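Local coordinates for protein glycerol Dehydrogenase (Unidentified, PDB 5XN8) that catalyses the NAD-dependent oxidation of glycerol to dihydroxyacetone, and very probably also acts on other small diols such as 1,2-propanediol, at residues S31-A36 with S58-R63; R75-L80 with Y105-P110. All coordinates share one frame; numbering follows the deposited sequence.

Contact 1 (S31-A36 with S58-R63); sequences SFFVIA and SLHAER
Phe32 N donates to Ser58 O at 3.0 Å, the first of four backbone bonds that zip 31-36 to 58-63 as parallel strands. His60 N to Phe32 O is weak at 3.3 Å; Val34 N to His60 O (3.1 Å) and Glu62 N to Val34 O (2.9 Å) follow. On one face of the sheet Leu59 leans across the gap and sets CD2 3.5 Å from Val34 CG2, while also touching CB of Phe32. The other face carries Phe33 and His60 side by side: with CG anti to the backbone N in both (chi1 -180° and 166°), Phe33 CE1 comes to the edge of the imidazole, 3.9 Å from His60 CD2. Phe33 CZ meets CB of Glu62, whose chain bends back so that OE1 accepts from His60 NE2 at 2.9 Å. That bond is bent (139° at the hydrogen), NE2 approaching from the anti side and tilted out of the carboxylate plane. Further out, helix 38-54, the crossover of this beta-alpha-beta unit, covers Val34 and Leu59 through Leu49, and His83 stacks on His60. The His-carboxylate bond restrains the imidazole and would be expected to favour its protonated form.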
ATOM      1  N   SER A  31      14.373  39.482 -42.617  1.00 36.15           N
ATOM      2  CA  SER A  31      14.798  40.605 -41.778  1.00 35.72           C
ATOM      3  C   SER A  31      13.875  40.815 -40.582  1.00 34.18           C
ATOM      4  O   SER A  31      12.689  40.485 -40.638  1.00 33.56           O
ATOM      5  CB  SER A  31      14.907  41.894 -42.613  1.00 36.43           C
ATOM      6  OG  SER A  31      13.639  42.317 -43.075  1.00 36.57           O
ATOM      7  N   PHE A  32      14.432  41.383 -39.516  1.00 33.96           N
ATOM      8  CA  PHE A  32      13.726  41.550 -38.247  1.00 32.88           C
ATOM      9  C   PHE A  32      13.881  42.937 -37.629  1.00 32.58           C
ATOM     10  O   PHE A  32      14.963  43.516 -37.627  1.00 34.71           O
ATOM     11  CB  PHE A  32      14.191  40.481 -37.250  1.00 32.62           C
ATOM     12  CG  PHE A  32      13.486  39.168 -37.414  1.00 32.11           C
ATOM     13  CD1 PHE A  32      12.261  38.947 -36.803  1.00 31.88           C
ATOM     14  CD2 PHE A  32      14.027  38.166 -38.213  1.00 32.88           C
ATOM     15  CE1 PHE A  32      11.595  37.735 -36.971  1.00 32.09           C
ATOM     16  CE2 PHE A  32      13.369  36.960 -38.383  1.00 32.27           C
ATOM     17  CZ  PHE A  32      12.148  36.743 -37.763  1.00 31.86           C
ATOM     18  N   PHE A  33      12.773  43.441 -37.097  1.00 31.29           N
ATOM     19  CA  PHE A  33      12.712  44.679 -36.344  1.00 30.83           C
ATOM     20  C   PHE A  33      12.801  44.321 -34.855  1.00 30.18           C
ATOM     21  O   PHE A  33      11.863  43.763 -34.294  1.00 29.98           O
ATOM     22  CB  PHE A  33      11.391  45.372 -36.670  1.00 30.74           C
ATOM     23  CG  PHE A  33      11.183  46.678 -35.968  1.00 30.60           C
ATOM     24  CD1 PHE A  33      11.782  47.834 -36.442  1.00 31.27           C
ATOM     25  CD2 PHE A  33      10.345  46.763 -34.860  1.00 30.02           C
ATOM     26  CE1 PHE A  33      11.573  49.050 -35.812  1.00 31.34           C
ATOM     27  CE2 PHE A  33      10.127  47.973 -34.226  1.00 30.25           C
ATOM     28  CZ  PHE A  33      10.745  49.119 -34.704  1.00 31.02           C
ATOM     29  N   VAL A  34      13.931  44.629 -34.231  1.00 29.71           N
ATOM     30  CA  VAL A  34      14.229  44.211 -32.862  1.00 29.26           C
ATOM     31  C   VAL A  34      13.966  45.355 -31.877  1.00 29.49           C
ATOM     32  O   VAL A  34      14.475  46.446 -32.080  1.00 29.40           O
ATOM     33  CB  VAL A  34      15.709  43.770 -32.739  1.00 29.01           C
ATOM     34  CG1 VAL A  34      15.964  43.054 -31.416  1.00 28.28           C
ATOM     35  CG2 VAL A  34      16.112  42.896 -33.915  1.00 29.04           C
ATOM     36  N   ILE A  35      13.184  45.109 -30.824  1.00 29.85           N
ATOM     37  CA  ILE A  35      12.925  46.137 -29.788  1.00 30.38           C
ATOM     38  C   ILE A  35      13.292  45.699 -28.369  1.00 30.06           C
ATOM     39  O   ILE A  35      13.124  44.529 -27.995  1.00 29.77           O
ATOM     40  CB  ILE A  35      11.466  46.661 -29.809  1.00 31.21           C
ATOM     41  CG1 ILE A  35      10.460  45.595 -29.353  1.00 31.32           C
ATOM     42  CG2 ILE A  35      11.107  47.151 -31.206  1.00 32.06           C
ATOM     43  CD1 ILE A  35       9.044  46.122 -29.226  1.00 31.69           C
ATOM     44  N   ALA A  36      13.773  46.666 -27.588  1.00 30.58           N
ATOM     45  CA  ALA A  36      14.144  46.479 -26.189  1.00 30.36           C
ATOM     46  C   ALA A  36      14.352  47.840 -25.508  1.00 31.81           C
ATOM     47  O   ALA A  36      14.664  48.831 -26.176  1.00 31.74           O
ATOM     48  CB  ALA A  36      15.417  45.655 -26.097  1.00 29.93           C
ATOM     49  N   SER A  58      19.012  40.487 -41.919  1.00 45.30           N
ATOM     50  CA  SER A  58      19.128  41.948 -41.821  1.00 45.59           C
ATOM     51  C   SER A  58      18.321  42.445 -40.624  1.00 44.61           C
ATOM     52  O   SER A  58      17.227  41.948 -40.373  1.00 44.80           O
ATOM     53  CB  SER A  58      18.627  42.605 -43.113  1.00 46.89           C
ATOM     54  OG  SER A  58      18.654  44.019 -43.021  1.00 47.50           O
ATOM     55  N   LEU A  59      18.858  43.418 -39.885  1.00 42.72           N
ATOM     56  CA  LEU A  59      18.230  43.901 -38.649  1.00 41.43           C
ATOM     57  C   LEU A  59      18.282  45.411 -38.507  1.00 39.62           C
ATOM     58  O   LEU A  59      19.227  46.056 -38.946  1.00 38.23           O
ATOM     59  CB  LEU A  59      18.937  43.317 -37.426  1.00 42.50           C
ATOM     60  CG  LEU A  59      18.986  41.801 -37.267  1.00 41.46           C
ATOM     61  CD1 LEU A  59      20.274  41.325 -36.604  1.00 42.44           C
ATOM     62  CD2 LEU A  59      17.752  41.299 -36.528  1.00 41.68           C
ATOM     63  N   HIS A  60      17.247  45.951 -37.872  1.00 38.15           N
ATOM     64  CA  HIS A  60      17.284  47.292 -37.312  1.00 38.39           C
ATOM     65  C   HIS A  60      16.776  47.233 -35.864  1.00 37.73           C
ATOM     66  O   HIS A  60      15.635  46.836 -35.615  1.00 35.18           O
ATOM     67  CB  HIS A  60      16.498  48.277 -38.172  1.00 38.82           C
ATOM     68  CG  HIS A  60      16.227  49.576 -37.485  1.00 38.96           C
ATOM     69  ND1 HIS A  60      17.227  50.462 -37.149  1.00 39.59           N
ATOM     70  CD2 HIS A  60      15.079  50.127 -37.037  1.00 38.76           C
ATOM     71  CE1 HIS A  60      16.712  51.500 -36.521  1.00 39.70           C
ATOM     72  NE2 HIS A  60      15.406  51.322 -36.438  1.00 39.74           N
ATOM     73  N   ALA A  61      17.651  47.603 -34.927  1.00 38.13           N
ATOM     74  CA  ALA A  61      17.320  47.673 -33.509  1.00 38.62           C
ATOM     75  C   ALA A  61      16.758  49.044 -33.193  1.00 40.40           C
ATOM     76  O   ALA A  61      17.257  50.052 -33.705  1.00 41.15           O
ATOM     77  CB  ALA A  61      18.558  47.417 -32.666  1.00 38.16           C
ATOM     78  N   GLU A  62      15.725  49.089 -32.355  1.00 41.53           N
ATOM     79  CA  GLU A  62      15.113  50.359 -31.947  1.00 44.50           C
ATOM     80  C   GLU A  62      14.742  50.346 -30.460  1.00 44.38           C
ATOM     81  O   GLU A  62      14.412  49.304 -29.903  1.00 44.82           O
ATOM     82  CB  GLU A  62      13.886  50.651 -32.826  1.00 45.84           C
ATOM     83  CG  GLU A  62      13.333  52.069 -32.736  1.00 47.20           C
ATOM     84  CD  GLU A  62      14.311  53.141 -33.195  1.00 48.93           C
ATOM     85  OE1 GLU A  62      14.646  53.180 -34.399  1.00 50.15           O
ATOM     86  OE2 GLU A  62      14.732  53.953 -32.347  1.00 51.76           O
ATOM     87  N   ARG A  63      14.805  51.519 -29.843  1.00 44.48           N
ATOM     88  CA  ARG A  63      14.592  51.679 -28.409  1.00 45.37           C
ATOM     89  C   ARG A  63      13.103  51.657 -28.067  1.00 43.63           C
ATOM     90  O   ARG A  63      12.287  52.243 -28.776  1.00 43.37           O
ATOM     91  CB  ARG A  63      15.215  53.008 -27.940  1.00 48.37           C
ATOM     92  CG  ARG A  63      15.231  53.196 -26.440  1.00 51.04           C
ATOM     93  CD  ARG A  63      15.877  54.520 -26.031  1.00 53.68           C
ATOM     94  NE  ARG A  63      15.054  55.250 -25.077  1.00 55.58           N
ATOM     95  CZ  ARG A  63      13.985  55.982 -25.395  1.00 58.54           C
ATOM     96  NH1 ARG A  63      13.572  56.108 -26.656  1.00 60.63           N
ATOM     97  NH2 ARG A  63      13.315  56.608 -24.426  1.00 61.19           N
TER

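Contact 2 (R75-L80 with Y105-P110); sequences RLIAIL and YYQKLP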
ATOM      1  N   ARG A  75       4.066  54.449 -32.827  1.00 36.95           N
ATOM      2  CA  ARG A  75       5.371  55.093 -33.031  1.00 36.62           C
ATOM      3  C   ARG A  75       6.388  54.111 -33.618  1.00 36.24           C
ATOM      4  O   ARG A  75       7.108  54.449 -34.554  1.00 38.06           O
ATOM      5  CB  ARG A  75       5.900  55.685 -31.712  1.00 35.84           C
ATOM      6  CG  ARG A  75       7.107  56.616 -31.857  1.00 35.80           C
ATOM      7  CD  ARG A  75       7.689  57.012 -30.502  1.00 35.14           C
ATOM      8  NE  ARG A  75       8.297  55.873 -29.800  1.00 33.81           N
ATOM      9  CZ  ARG A  75       9.500  55.344 -30.055  1.00 33.09           C
ATOM     10  NH1 ARG A  75      10.297  55.846 -31.002  1.00 33.52           N
ATOM     11  NH2 ARG A  75       9.927  54.305 -29.336  1.00 31.77           N
ATOM     12  N   LEU A  76       6.433  52.899 -33.065  1.00 35.88           N
ATOM     13  CA  LEU A  76       7.377  51.858 -33.504  1.00 35.13           C
ATOM     14  C   LEU A  76       6.995  51.246 -34.854  1.00 35.39           C
ATOM     15  O   LEU A  76       7.879  50.924 -35.656  1.00 35.47           O
ATOM     16  CB  LEU A  76       7.500  50.754 -32.450  1.00 34.04           C
ATOM     17  CG  LEU A  76       8.280  51.091 -31.172  1.00 33.91           C
ATOM     18  CD1 LEU A  76       8.049  50.026 -30.117  1.00 33.09           C
ATOM     19  CD2 LEU A  76       9.767  51.297 -31.442  1.00 34.04           C
ATOM     20  N   ILE A  77       5.694  51.077 -35.093  1.00 35.15           N
ATOM     21  CA  ILE A  77       5.197  50.653 -36.409  1.00 35.92           C
ATOM     22  C   ILE A  77       5.677  51.592 -37.513  1.00 37.38           C
ATOM     23  O   ILE A  77       6.167  51.127 -38.542  1.00 37.36           O
ATOM     24  CB  ILE A  77       3.649  50.523 -36.424  1.00 36.32           C
ATOM     25  CG1 ILE A  77       3.240  49.246 -35.673  1.00 35.36           C
ATOM     26  CG2 ILE A  77       3.103  50.458 -37.851  1.00 37.32           C
ATOM     27  CD1 ILE A  77       1.783  49.192 -35.269  1.00 35.40           C
ATOM     28  N   ALA A  78       5.544  52.902 -37.286  1.00 38.48           N
ATOM     29  CA  ALA A  78       5.990  53.918 -38.245  1.00 38.78           C
ATOM     30  C   ALA A  78       7.468  53.775 -38.602  1.00 39.07           C
ATOM     31  O   ALA A  78       7.832  53.924 -39.764  1.00 41.25           O
ATOM     32  CB  ALA A  78       5.710  55.320 -37.713  1.00 39.80           C
ATOM     33  N   ILE A  79       8.308  53.468 -37.615  1.00 38.27           N
ATOM     34  CA  ILE A  79       9.744  53.241 -37.853  1.00 37.82           C
ATOM     35  C   ILE A  79       9.962  51.903 -38.562  1.00 36.77           C
ATOM     36  O   ILE A  79      10.818  51.797 -39.437  1.00 36.62           O
ATOM     37  CB  ILE A  79      10.593  53.278 -36.550  1.00 37.28           C
ATOM     38  CG1 ILE A  79      10.412  54.602 -35.794  1.00 37.85           C
ATOM     39  CG2 ILE A  79      12.073  53.100 -36.882  1.00 37.13           C
ATOM     40  CD1 ILE A  79      10.969  54.600 -34.379  1.00 37.49           C
ATOM     41  N   LEU A  80       9.196  50.884 -38.173  1.00 36.44           N
ATOM     42  CA  LEU A  80       9.255  49.570 -38.831  1.00 36.04           C
ATOM     43  C   LEU A  80       8.986  49.694 -40.331  1.00 36.82           C
ATOM     44  O   LEU A  80       9.751  49.164 -41.135  1.00 36.24           O
ATOM     45  CB  LEU A  80       8.285  48.577 -38.174  1.00 35.08           C
ATOM     46  CG  LEU A  80       8.093  47.203 -38.853  1.00 34.96           C
ATOM     47  CD1 LEU A  80       7.913  46.095 -37.828  1.00 33.89           C
ATOM     48  CD2 LEU A  80       6.918  47.197 -39.829  1.00 35.29           C
ATOM     49  N   TYR A 105       0.898  41.646 -35.048  1.00 31.03           N
ATOM     50  CA  TYR A 105      -0.515  41.524 -35.390  1.00 31.63           C
ATOM     51  C   TYR A 105      -0.961  42.572 -36.413  1.00 32.95           C
ATOM     52  O   TYR A 105      -1.453  42.217 -37.488  1.00 34.18           O
ATOM     53  CB  TYR A 105      -1.404  41.617 -34.134  1.00 31.60           C
ATOM     54  CG  TYR A 105      -2.866  41.733 -34.489  1.00 31.98           C
ATOM     55  CD1 TYR A 105      -3.523  40.694 -35.150  1.00 31.82           C
ATOM     56  CD2 TYR A 105      -3.583  42.897 -34.220  1.00 32.42           C
ATOM     57  CE1 TYR A 105      -4.858  40.809 -35.517  1.00 32.45           C
ATOM     58  CE2 TYR A 105      -4.914  43.025 -34.587  1.00 33.04           C
ATOM     59  CZ  TYR A 105      -5.546  41.976 -35.229  1.00 33.49           C
ATOM     60  OH  TYR A 105      -6.867  42.091 -35.595  1.00 35.16           O
ATOM     61  N   TYR A 106      -0.786  43.850 -36.086  1.00 33.01           N
ATOM     62  CA  TYR A 106      -1.257  44.934 -36.962  1.00 34.30           C
ATOM     63  C   TYR A 106      -0.544  44.994 -38.323  1.00 34.73           C
ATOM     64  O   TYR A 106      -1.141  45.427 -39.307  1.00 35.03           O
ATOM     65  CB  TYR A 106      -1.191  46.293 -36.250  1.00 34.91           C
ATOM     66  CG  TYR A 106      -2.189  46.424 -35.114  1.00 35.37           C
ATOM     67  CD1 TYR A 106      -3.561  46.415 -35.362  1.00 36.11           C
ATOM     68  CD2 TYR A 106      -1.764  46.563 -33.788  1.00 35.12           C
ATOM     69  CE1 TYR A 106      -4.482  46.523 -34.324  1.00 36.39           C
ATOM     70  CE2 TYR A 106      -2.672  46.661 -32.748  1.00 35.54           C
ATOM     71  CZ  TYR A 106      -4.031  46.645 -33.013  1.00 36.34           C
ATOM     72  OH  TYR A 106      -4.936  46.764 -31.978  1.00 36.70           O
ATOM     73  N   GLN A 107       0.713  44.551 -38.377  1.00 34.32           N
ATOM     74  CA  GLN A 107       1.483  44.505 -39.632  1.00 34.43           C
ATOM     75  C   GLN A 107       1.459  43.147 -40.338  1.00 35.17           C
ATOM     76  O   GLN A 107       2.040  43.017 -41.412  1.00 37.33           O
ATOM     77  CB  GLN A 107       2.933  44.922 -39.367  1.00 33.67           C
ATOM     78  CG  GLN A 107       3.091  46.372 -38.918  1.00 33.36           C
ATOM     79  CD  GLN A 107       2.617  47.355 -39.967  1.00 33.40           C
ATOM     80  OE1 GLN A 107       1.664  48.100 -39.754  1.00 33.33           O
ATOM     81  NE2 GLN A 107       3.263  47.335 -41.124  1.00 33.07           N
ATOM     82  N   LYS A 108       0.787  42.156 -39.750  1.00 35.00           N
ATOM     83  CA  LYS A 108       0.749  40.784 -40.281  1.00 35.33           C
ATOM     84  C   LYS A 108       2.160  40.229 -40.479  1.00 34.35           C
ATOM     85  O   LYS A 108       2.517  39.784 -41.570  1.00 34.26           O
ATOM     86  CB  LYS A 108      -0.063  40.720 -41.583  1.00 36.02           C
ATOM     87  CG  LYS A 108      -1.464  41.290 -41.468  1.00 36.92           C
ATOM     88  CD  LYS A 108      -2.263  41.030 -42.741  1.00 37.63           C
ATOM     89  CE  LYS A 108      -3.614  41.730 -42.699  1.00 38.30           C
ATOM     90  NZ  LYS A 108      -3.479  43.211 -42.636  1.00 38.69           N
ATOM     91  N   LEU A 109       2.952  40.286 -39.404  1.00 33.70           N
ATOM     92  CA  LEU A 109       4.346  39.820 -39.415  1.00 32.76           C
ATOM     93  C   LEU A 109       4.567  38.744 -38.350  1.00 31.69           C
ATOM     94  O   LEU A 109       3.870  38.723 -37.326  1.00 30.44           O
ATOM     95  CB  LEU A 109       5.310  40.989 -39.162  1.00 32.93           C
ATOM     96  CG  LEU A 109       5.243  42.203 -40.101  1.00 33.67           C
ATOM     97  CD1 LEU A 109       6.065  43.339 -39.527  1.00 33.45           C
ATOM     98  CD2 LEU A 109       5.703  41.889 -41.522  1.00 33.72           C
ATOM     99  N   PRO A 110       5.549  37.848 -38.582  1.00 31.65           N
ATOM    100  CA  PRO A 110       5.919  36.874 -37.555  1.00 31.12           C
ATOM    101  C   PRO A 110       6.579  37.538 -36.343  1.00 30.67           C
ATOM    102  O   PRO A 110       7.239  38.576 -36.481  1.00 30.82           O
ATOM    103  CB  PRO A 110       6.901  35.954 -38.282  1.00 31.00           C
ATOM    104  CG  PRO A 110       7.497  36.818 -39.341  1.00 31.44           C
ATOM    105  CD  PRO A 110       6.375  37.695 -39.794  1.00 31.67           C
TER
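Gln107 and Ile77 meet because of their torsions: Gln107 CG stands anti to its own carbonyl carbon (chi1 -65°) and the chain then bends at chi2, bringing the amide over Ile77, whose CG2 lies anti to the backbone N. Here two neighbouring helices of the Rossmann-like alpha/beta domain, 70-83 and 94-107, pack against each other where the second one ends. That end is a Schellman motif: Lys108 takes a positive phi of 55°, its N bonds back to Tyr105 O at 3.2 Å, and the chain turns so that the Leu109 side chain points toward helix 70-83.

No hydrogen bond crosses between 75-80 and 105-110; the contact is van der Waals throughout. Ile77 CG2 sits 3.4 Å from Gln107 OE1, the two side chains running at a slant to one another, and the CD1 end of Ile77 touches Tyr106 CB more loosely at 4.3 Å. Leu80 and Gln107 run antiparallel alongside one another, which puts Leu80 CD2 3.9 Å from Gln107 NE2. The amide is thus applied to two aliphatic side chains, oxygen against the isoleucine and nitrogen against the leucine.

Beyond these pairs, Ile103 of helix 94-107 touches both Ile77 and Leu80, carrying the apolar seam back along that helix. The Tyr106 ring forms a cation-pi pair with Arg74. The buried end of the seam is made by Leu80 and Leu109, which meet end to end through their methyls, with Leu80 CD1 3.7 Å from Leu109 CD1.

How the contacts relate
Contact 1 and contact 2 come in series along the chain: strand 31-36, helix 38-54, strand 58-63, helix 70-83, then strand 87-92 and helix 94-107. Their centres are 11 Å apart, and contact 2 lies over one face of the parallel sheet in which contact 1 pairs an outermost strand, 58-63, with its inner neighbour 31-36. Helix 70-83 joins them directly: Phe33 CB packs 3.7 Å from Leu80 CD1, and Arg63 O probably accepts a hydrogen bond from Arg75 NH2. Strand pairing and helix packing thus build one layered domain. Strand 31-36 runs at its C-terminal end into Asp37, a likely NAD-binding residue, whereas contact 2 is structural packing away from the metal and the likely NAD-binding residues.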